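Local coordinates for protein SusD homolog (Bacteroides thetaiotaomicron VPI-5482, PDB 3IHV) that probably binds glycans at the bacterial cell surface, as a SusD-family outer-membrane protein that would help capture sugars for uptake, at residues D22-T30 / G87-R97; K303-D311 / T486-W494. All coordinates share one frame; numbering follows the deposited sequence. Where two conformers were deposited one is given.

Contact 1. Residues D22-T30 / G87-R97; sequences DVLLGVYRT and GIYRANDFLER
Val27 enters helix 87-97 as a knob into a hole formed by Gly87, Arg90, Ala91 and Phe94, the central feature of an antiparallel helix pair in the N-terminal, helix-rich part of this SusD-family fold. The short axes approach to 8.9 Å, and their N-to-C directions lie at 163°, so the partners succeed one another as Leu24 with Phe94, Val27 with Arg90 and Thr30 with Gly87.

The apolar contacts follow that order. The two methyls of Val27 divide the hole: CG1, anti to the backbone N (chi1 -173°), lies 4.0 Å from Ala91 CB, while CG2 rests 3.7 Å from the backbone Arg90 O. Phe94 projects across to helix 22-29, where Val23 CG1 meets the ring at its edge, 3.8 Å from Phe94 CD1. Farther along the same ring, Phe94 CE1 touches Leu24 CB. Helix 107-135 adds Glu119 against Leu24. At the other end, the methyl CG2 of Thr30 packs 3.7 Å from Gly87 CA; a CB on that glycine would fall close to this methyl.

Charged groups flank the apolar core. Arg97 lays its guanidinium near the Val23 methyls, and its NH1 makes a salt bridge of 2.9 Å to Asp93 OD2, which lies in the guanidinium plane and is met on its syn side, somewhat out of the carboxylate plane. Glu2 is a second acidic partner of Arg97, and Lys10 pairs with Asp93. Arg90 runs extended from CG to NE, past Gly26 O, with its NE in a salt bridge to Glu3.

The polar link between the helices is a relay through one hydroxyl: Arg90 NH1 donates near its guanidinium plane to Thr30 OG1 at 3.0 Å (N-H...O 151°), and OG1 in turn donates to Val27 O at 2.8 Å.

Contact 2. Residues K303-D311 / T486-W494; sequences KVVHTFVLD and TAKELGYWW. With NA (sodium ion), chain E.
The short axes of helix 306-311 and helix 486-493 cross at 73° with a closest approach of 10.0 Å, and their nearest CA atoms belong to Thr307 and Leu490. Thr307 is the knob at this crossing, set among Thr486, Glu489, Leu490 and Trp493, with its CG2 3.6 Å from the backbone Glu489 O. Just before the helix, the N-cap residue Val305 places CG1 3.7 Å from Thr486 CG2.

Trp493 reaches across with CG anti to its backbone N (chi1 167°). His306 CB lies over the face of the Trp493 six-membered ring, 4.0 Å from its centroid, a CH-pi contact; the imidazole plane is inclined by 33° to the indole. Leu310 CD1 comes 3.4 Å from Trp493 CD1, and Trp493 NE1 is hydrogen-bonded to Pro356 O. Cutting Trp493 back to an alanine is likely to deprive His306 of this aromatic partner, open a gap beside Leu310 and leave Pro356 O without this donor.

Beyond the crossing, Gly491 O, Tyr492 O and Trp494 O bind sodium with two waters, with Trp494 O at 2.3 Å from the ion: a carbonyl-lined cation site at a helix C-terminus.

The protein's centre lies between contact 1 and contact 2, whose own centres are 44 Å apart and whose nearest atoms are about 24 Å apart, so neither touches the other. Both segments of contact 1 (22-30 and 87-97) precede both segments of contact 2 (303-311 and 486-494) in the sequence, and the two contacts belong to different parts of the SusD-like chain. Their geometry also differs, since the first pairs nearly antiparallel helices and the second crosses helices steeply. The sodium site at the end of 486-494 belongs to contact 2. A second sodium site, at Phe265, Asn389 and Asn391, includes no residue of either contact.

Contact 1. Residues D22-T30 / G87-R97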
# COMPACT_ATOMS: atom_id res chain seq x y z
N ASP A 22 14.14 -14.03 16.75
CA ASP A 22 14.37 -12.67 17.26
C ASP A 22 15.00 -11.78 16.17
O ASP A 22 14.57 -10.63 15.95
CB ASP A 22 15.24 -12.75 18.54
CG ASP A 22 15.49 -11.39 19.20
OD1 ASP A 22 14.58 -10.55 19.26
OD2 ASP A 22 16.62 -11.20 19.72
N VAL A 23 16.00 -12.32 15.47
CA VAL A 23 16.70 -11.56 14.39
C VAL A 23 15.76 -11.35 13.21
O VAL A 23 15.69 -10.26 12.62
CB VAL A 23 18.00 -12.24 13.95
CG1 VAL A 23 18.63 -11.45 12.81
CG2 VAL A 23 18.97 -12.46 15.17
N LEU A 24 14.96 -12.37 12.88
CA LEU A 24 13.97 -12.24 11.81
C LEU A 24 12.96 -11.13 12.08
O LEU A 24 12.61 -10.36 11.21
CB LEU A 24 13.19 -13.56 11.62
CG LEU A 24 12.03 -13.52 10.64
CD1 LEU A 24 12.50 -13.30 9.23
CD2 LEU A 24 11.21 -14.83 10.77
N LEU A 25 12.48 -11.05 13.31
CA LEU A 25 11.55 -10.01 13.68
C LEU A 25 12.16 -8.61 13.50
O LEU A 25 11.43 -7.66 13.23
CB LEU A 25 11.02 -10.24 15.11
CG LEU A 25 10.04 -11.43 15.25
CD1 LEU A 25 9.60 -11.54 16.71
CD2 LEU A 25 8.86 -11.36 14.37
N GLY A 26 13.48 -8.49 13.61
CA GLY A 26 14.16 -7.23 13.32
C GLY A 26 14.10 -6.83 11.85
O GLY A 26 14.13 -5.63 11.50
N VAL A 27 14.03 -7.82 10.95
CA VAL A 27 13.85 -7.54 9.54
C VAL A 27 12.44 -6.96 9.34
O VAL A 27 12.25 -5.93 8.66
CB VAL A 27 14.05 -8.79 8.63
CG1 VAL A 27 14.02 -8.38 7.13
CG2 VAL A 27 15.40 -9.50 8.98
N TYR A 28 11.44 -7.63 9.90
CA TYR A 28 10.09 -7.12 9.87
C TYR A 28 9.95 -5.71 10.44
O TYR A 28 9.16 -4.92 9.92
CB TYR A 28 9.15 -8.00 10.66
CG TYR A 28 8.69 -9.26 9.94
CD1 TYR A 28 7.61 -9.21 9.08
CD2 TYR A 28 9.30 -10.48 10.17
CE1 TYR A 28 7.14 -10.34 8.43
CE2 TYR A 28 8.87 -11.62 9.52
CZ TYR A 28 7.75 -11.56 8.68
OH TYR A 28 7.25 -12.66 8.02
N ARG A 29 10.66 -5.42 11.52
CA ARG A 29 10.51 -4.13 12.19
C ARG A 29 10.82 -2.99 11.23
O ARG A 29 10.31 -1.89 11.41
CB ARG A 29 11.42 -4.10 13.42
CG ARG A 29 11.35 -2.92 14.33
CD ARG A 29 12.31 -3.20 15.54
NE ARG A 29 12.01 -4.51 16.15
CZ ARG A 29 12.86 -5.53 16.37
NH1 ARG A 29 14.18 -5.42 16.18
NH2 ARG A 29 12.38 -6.66 16.87
N THR A 30 11.60 -3.24 10.18
CA THR A 30 11.90 -2.19 9.19
C THR A 30 10.60 -1.55 8.68
O THR A 30 10.50 -0.31 8.51
CB THR A 30 12.71 -2.73 8.00
OG1 THR A 30 13.75 -3.60 8.48
CG2 THR A 30 13.35 -1.60 7.22
N GLY A 87 16.47 -2.52 5.21
CA GLY A 87 15.66 -3.74 5.24
C GLY A 87 16.38 -4.86 4.53
O GLY A 87 16.46 -5.98 5.05
N ILE A 88 16.89 -4.56 3.34
CA ILE A 88 17.65 -5.52 2.51
C ILE A 88 18.89 -6.00 3.24
O ILE A 88 19.16 -7.21 3.23
CB ILE A 88 17.94 -4.91 1.13
CG1 ILE A 88 16.62 -4.79 0.35
CG2 ILE A 88 18.97 -5.74 0.31
CD1 ILE A 88 16.61 -3.84 -0.86
N TYR A 89 19.61 -5.08 3.88
CA TYR A 89 20.79 -5.43 4.66
C TYR A 89 20.40 -6.43 5.77
O TYR A 89 21.05 -7.45 5.98
CB TYR A 89 21.43 -4.18 5.28
CG TYR A 89 22.61 -4.52 6.14
CD1 TYR A 89 22.44 -4.92 7.45
CD2 TYR A 89 23.89 -4.50 5.62
CE1 TYR A 89 23.54 -5.30 8.22
CE2 TYR A 89 24.99 -4.84 6.39
CZ TYR A 89 24.80 -5.24 7.69
OH TYR A 89 25.89 -5.62 8.44
N ARG A 90 19.32 -6.11 6.47
CA ARG A 90 18.86 -6.97 7.58
C ARG A 90 18.47 -8.34 7.07
O ARG A 90 18.83 -9.36 7.67
CB ARG A 90 17.73 -6.32 8.34
CG ARG A 90 18.20 -5.10 9.16
CD ARG A 90 17.03 -4.29 9.62
NE ARG A 90 17.45 -3.14 10.40
CZ ARG A 90 16.63 -2.19 10.84
NH1 ARG A 90 15.33 -2.20 10.56
NH2 ARG A 90 17.13 -1.19 11.56
N ALA A 91 17.76 -8.37 5.95
CA ALA A 91 17.40 -9.65 5.34
C ALA A 91 18.64 -10.44 4.93
O ALA A 91 18.77 -11.63 5.23
CB ALA A 91 16.46 -9.43 4.14
N ASN A 92 19.54 -9.78 4.20
CA ASN A 92 20.82 -10.40 3.79
C ASN A 92 21.57 -10.95 5.00
O ASN A 92 22.08 -12.09 4.98
CB ASN A 92 21.73 -9.38 3.08
CG ASN A 92 21.28 -9.02 1.65
OD1 ASN A 92 20.50 -9.71 1.02
ND2 ASN A 92 21.83 -7.92 1.13
N ASP A 93 21.66 -10.14 6.05
CA ASP A 93 22.40 -10.51 7.25
C ASP A 93 21.81 -11.78 7.88
O ASP A 93 22.51 -12.74 8.20
CB ASP A 93 22.31 -9.35 8.25
CG ASP A 93 23.05 -9.62 9.53
OD1 ASP A 93 24.30 -9.79 9.48
OD2 ASP A 93 22.36 -9.71 10.58
N PHE A 94 20.49 -11.78 8.04
CA PHE A 94 19.78 -12.94 8.58
C PHE A 94 20.02 -14.20 7.76
O PHE A 94 20.32 -15.26 8.31
CB PHE A 94 18.27 -12.65 8.65
CG PHE A 94 17.47 -13.82 9.11
CD1 PHE A 94 17.35 -14.09 10.47
CD2 PHE A 94 16.90 -14.68 8.21
CE1 PHE A 94 16.67 -15.19 10.92
CE2 PHE A 94 16.21 -15.84 8.67
CZ PHE A 94 16.09 -16.05 10.03
N LEU A 95 19.91 -14.08 6.44
CA LEU A 95 20.10 -15.21 5.51
C LEU A 95 21.54 -15.75 5.54
O LEU A 95 21.77 -16.97 5.60
CB LEU A 95 19.67 -14.82 4.09
CG LEU A 95 18.17 -14.55 3.98
CD1 LEU A 95 17.78 -13.80 2.72
CD2 LEU A 95 17.37 -15.89 4.09
N GLU A 96 22.52 -14.85 5.50
CA GLU A 96 23.93 -15.25 5.60
C GLU A 96 24.19 -15.99 6.89
O GLU A 96 24.84 -17.02 6.89
CB GLU A 96 24.81 -13.98 5.54
CG GLU A 96 24.83 -13.35 4.16
CD GLU A 96 25.31 -11.91 4.15
OE1 GLU A 96 25.92 -11.47 5.13
OE2 GLU A 96 24.99 -11.19 3.17
N ARG A 97 23.69 -15.46 8.00
CA ARG A 97 23.93 -16.03 9.29
C ARG A 97 23.22 -17.36 9.52
O ARG A 97 23.84 -18.31 10.02
CB ARG A 97 23.55 -15.04 10.36
CG ARG A 97 24.53 -13.85 10.40
CD ARG A 97 23.93 -12.72 11.20
NE ARG A 97 23.79 -13.01 12.62
CZ ARG A 97 23.17 -12.21 13.51
NH1 ARG A 97 22.62 -11.07 13.12
NH2 ARG A 97 23.10 -12.57 14.79

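Contact 2. Residues K303-D311 / T486-W494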
# COMPACT_ATOMS: atom_id res chain seq x y z
N LYS A 303 -7.02 14.13 1.06
CA LYS A 303 -8.32 14.59 0.65
C LYS A 303 -8.76 13.81 -0.58
O LYS A 303 -7.94 13.38 -1.38
CB LYS A 303 -8.27 16.10 0.35
CG LYS A 303 -7.85 16.95 1.51
CD LYS A 303 -8.69 16.65 2.76
CE LYS A 303 -8.53 17.70 3.84
NZ LYS A 303 -9.35 17.30 5.05
N VAL A 304 -10.07 13.62 -0.69
CA VAL A 304 -10.64 12.83 -1.78
C VAL A 304 -10.99 13.71 -2.97
O VAL A 304 -11.66 14.75 -2.82
CB VAL A 304 -11.91 12.06 -1.33
CG1 VAL A 304 -12.51 11.24 -2.51
CG2 VAL A 304 -11.61 11.19 -0.10
N VAL A 305 -10.57 13.29 -4.16
CA VAL A 305 -10.89 14.05 -5.37
C VAL A 305 -12.39 13.97 -5.60
O VAL A 305 -12.95 12.88 -5.70
CB VAL A 305 -10.06 13.56 -6.55
CG1 VAL A 305 -10.48 14.25 -7.88
CG2 VAL A 305 -8.52 13.78 -6.28
N HIS A 306 -13.07 15.12 -5.70
CA HIS A 306 -14.54 15.05 -5.71
C HIS A 306 -15.17 14.36 -6.92
O HIS A 306 -16.23 13.74 -6.80
CB HIS A 306 -15.21 16.39 -5.46
CG HIS A 306 -16.59 16.22 -4.93
ND1 HIS A 306 -16.82 15.67 -3.68
CD2 HIS A 306 -17.81 16.44 -5.48
CE1 HIS A 306 -18.13 15.62 -3.48
NE2 HIS A 306 -18.75 16.08 -4.55
N THR A 307 -14.52 14.43 -8.08
CA THR A 307 -15.02 13.72 -9.24
C THR A 307 -15.09 12.19 -9.02
O THR A 307 -15.97 11.51 -9.57
CB THR A 307 -14.24 14.09 -10.46
OG1 THR A 307 -12.85 14.10 -10.15
CG2 THR A 307 -14.65 15.54 -10.96
N PHE A 308 -14.19 11.65 -8.21
CA PHE A 308 -14.25 10.24 -7.82
C PHE A 308 -15.53 9.99 -7.03
O PHE A 308 -16.27 9.01 -7.30
CB PHE A 308 -13.00 9.87 -7.01
CG PHE A 308 -12.97 8.44 -6.52
CD1 PHE A 308 -13.17 7.38 -7.38
CD2 PHE A 308 -12.65 8.15 -5.18
CE1 PHE A 308 -13.09 6.09 -6.93
CE2 PHE A 308 -12.59 6.85 -4.74
CZ PHE A 308 -12.82 5.83 -5.62
N VAL A 309 -15.80 10.87 -6.06
CA VAL A 309 -17.03 10.82 -5.29
C VAL A 309 -18.24 10.84 -6.22
O VAL A 309 -19.16 10.02 -6.05
CB VAL A 309 -17.17 11.96 -4.26
CG1 VAL A 309 -18.58 11.93 -3.59
CG2 VAL A 309 -16.05 11.94 -3.24
N LEU A 310 -18.27 11.78 -7.17
CA LEU A 310 -19.42 11.86 -8.08
C LEU A 310 -19.61 10.56 -8.88
O LEU A 310 -20.76 10.09 -9.00
CB LEU A 310 -19.31 13.09 -8.98
CG LEU A 310 -19.31 14.44 -8.25
CD1 LEU A 310 -19.07 15.60 -9.24
CD2 LEU A 310 -20.59 14.71 -7.43
N ASP A 311 -18.53 10.00 -9.42
CA ASP A 311 -18.63 8.74 -10.18
C ASP A 311 -19.20 7.65 -9.30
O ASP A 311 -20.15 6.98 -9.67
CB ASP A 311 -17.29 8.24 -10.70
CG ASP A 311 -16.77 9.06 -11.83
OD1 ASP A 311 -17.56 9.84 -12.42
OD2 ASP A 311 -15.55 8.96 -12.09
N THR A 486 -8.10 14.35 -14.87
CA THR A 486 -8.70 14.69 -13.58
C THR A 486 -8.82 16.22 -13.43
O THR A 486 -9.86 16.74 -12.98
CB THR A 486 -7.95 14.06 -12.42
OG1 THR A 486 -7.94 12.63 -12.59
CG2 THR A 486 -8.64 14.45 -11.08
N ALA A 487 -7.77 16.94 -13.84
CA ALA A 487 -7.79 18.40 -13.82
C ALA A 487 -8.98 18.94 -14.63
O ALA A 487 -9.73 19.80 -14.15
CB ALA A 487 -6.45 18.99 -14.32
N LYS A 488 -9.16 18.43 -15.84
CA LYS A 488 -10.30 18.85 -16.69
C LYS A 488 -11.64 18.56 -16.05
O LYS A 488 -12.52 19.42 -15.99
CB LYS A 488 -10.29 18.09 -18.02
CG LYS A 488 -9.09 18.33 -18.81
CD LYS A 488 -9.14 17.71 -20.20
CE LYS A 488 -7.79 17.96 -20.92
NZ LYS A 488 -7.59 17.19 -22.21
N GLU A 489 -11.78 17.34 -15.52
CA GLU A 489 -13.03 16.92 -14.93
C GLU A 489 -13.44 17.73 -13.71
O GLU A 489 -14.60 18.08 -13.56
CB GLU A 489 -13.03 15.43 -14.63
CG GLU A 489 -12.92 14.53 -15.90
CD GLU A 489 -14.21 14.48 -16.73
OE1 GLU A 489 -15.29 14.86 -16.24
OE2 GLU A 489 -14.11 14.08 -17.91
N LEU A 490 -12.48 18.06 -12.86
CA LEU A 490 -12.75 18.93 -11.73
C LEU A 490 -13.17 20.29 -12.23
O LEU A 490 -14.05 20.92 -11.65
CB LEU A 490 -11.53 19.04 -10.80
CG LEU A 490 -11.18 17.80 -10.00
CD1 LEU A 490 -9.72 17.88 -9.42
CD2 LEU A 490 -12.21 17.60 -8.88
N GLY A 491 -12.54 20.74 -13.33
CA GLY A 491 -12.89 22.03 -13.91
C GLY A 491 -14.31 22.04 -14.42
O GLY A 491 -15.01 23.05 -14.27
N TYR A 492 -14.77 20.94 -15.03
CA TYR A 492 -16.16 20.85 -15.48
C TYR A 492 -17.12 20.91 -14.25
O TYR A 492 -18.12 21.61 -14.26
CB TYR A 492 -16.44 19.58 -16.28
CG TYR A 492 -15.56 19.32 -17.51
CD1 TYR A 492 -15.20 20.32 -18.37
CD2 TYR A 492 -15.20 18.01 -17.86
CE1 TYR A 492 -14.42 20.06 -19.50
CE2 TYR A 492 -14.43 17.73 -18.97
CZ TYR A 492 -14.04 18.76 -19.78
OH TYR A 492 -13.27 18.48 -20.90
N TRP A 493 -16.82 20.15 -13.22
CA TRP A 493 -17.63 20.17 -11.99
C TRP A 493 -17.76 21.54 -11.29
O TRP A 493 -18.86 21.96 -10.87
CB TRP A 493 -17.03 19.14 -11.04
CG TRP A 493 -17.54 19.24 -9.65
CD1 TRP A 493 -18.80 19.02 -9.24
CD2 TRP A 493 -16.78 19.57 -8.50
NE1 TRP A 493 -18.89 19.19 -7.88
CE2 TRP A 493 -17.65 19.51 -7.40
CE3 TRP A 493 -15.43 19.89 -8.28
CZ2 TRP A 493 -17.23 19.79 -6.10
CZ3 TRP A 493 -15.00 20.16 -6.98
CH2 TRP A 493 -15.90 20.09 -5.91
N TRP A 494 -16.62 22.22 -11.16
CA TRP A 494 -16.53 23.49 -10.44
C TRP A 494 -17.38 24.56 -11.07
O TRP A 494 -17.25 24.83 -12.26
CB TRP A 494 -15.07 23.95 -10.43
CG TRP A 494 -14.72 25.02 -9.49
CD1 TRP A 494 -14.41 26.31 -9.79
CD2 TRP A 494 -14.59 24.89 -8.06
NE1 TRP A 494 -14.12 27.00 -8.65
CE2 TRP A 494 -14.21 26.15 -7.57
CE3 TRP A 494 -14.76 23.84 -7.16
CZ2 TRP A 494 -13.99 26.38 -6.21
CZ3 TRP A 494 -14.53 24.06 -5.82
CH2 TRP A 494 -14.14 25.33 -5.35
NA NA E . -17.06 24.33 -14.53
O HOH W 1 -19.01 24.77 -15.25
O HOH W 2 -16.36 24.26 -16.97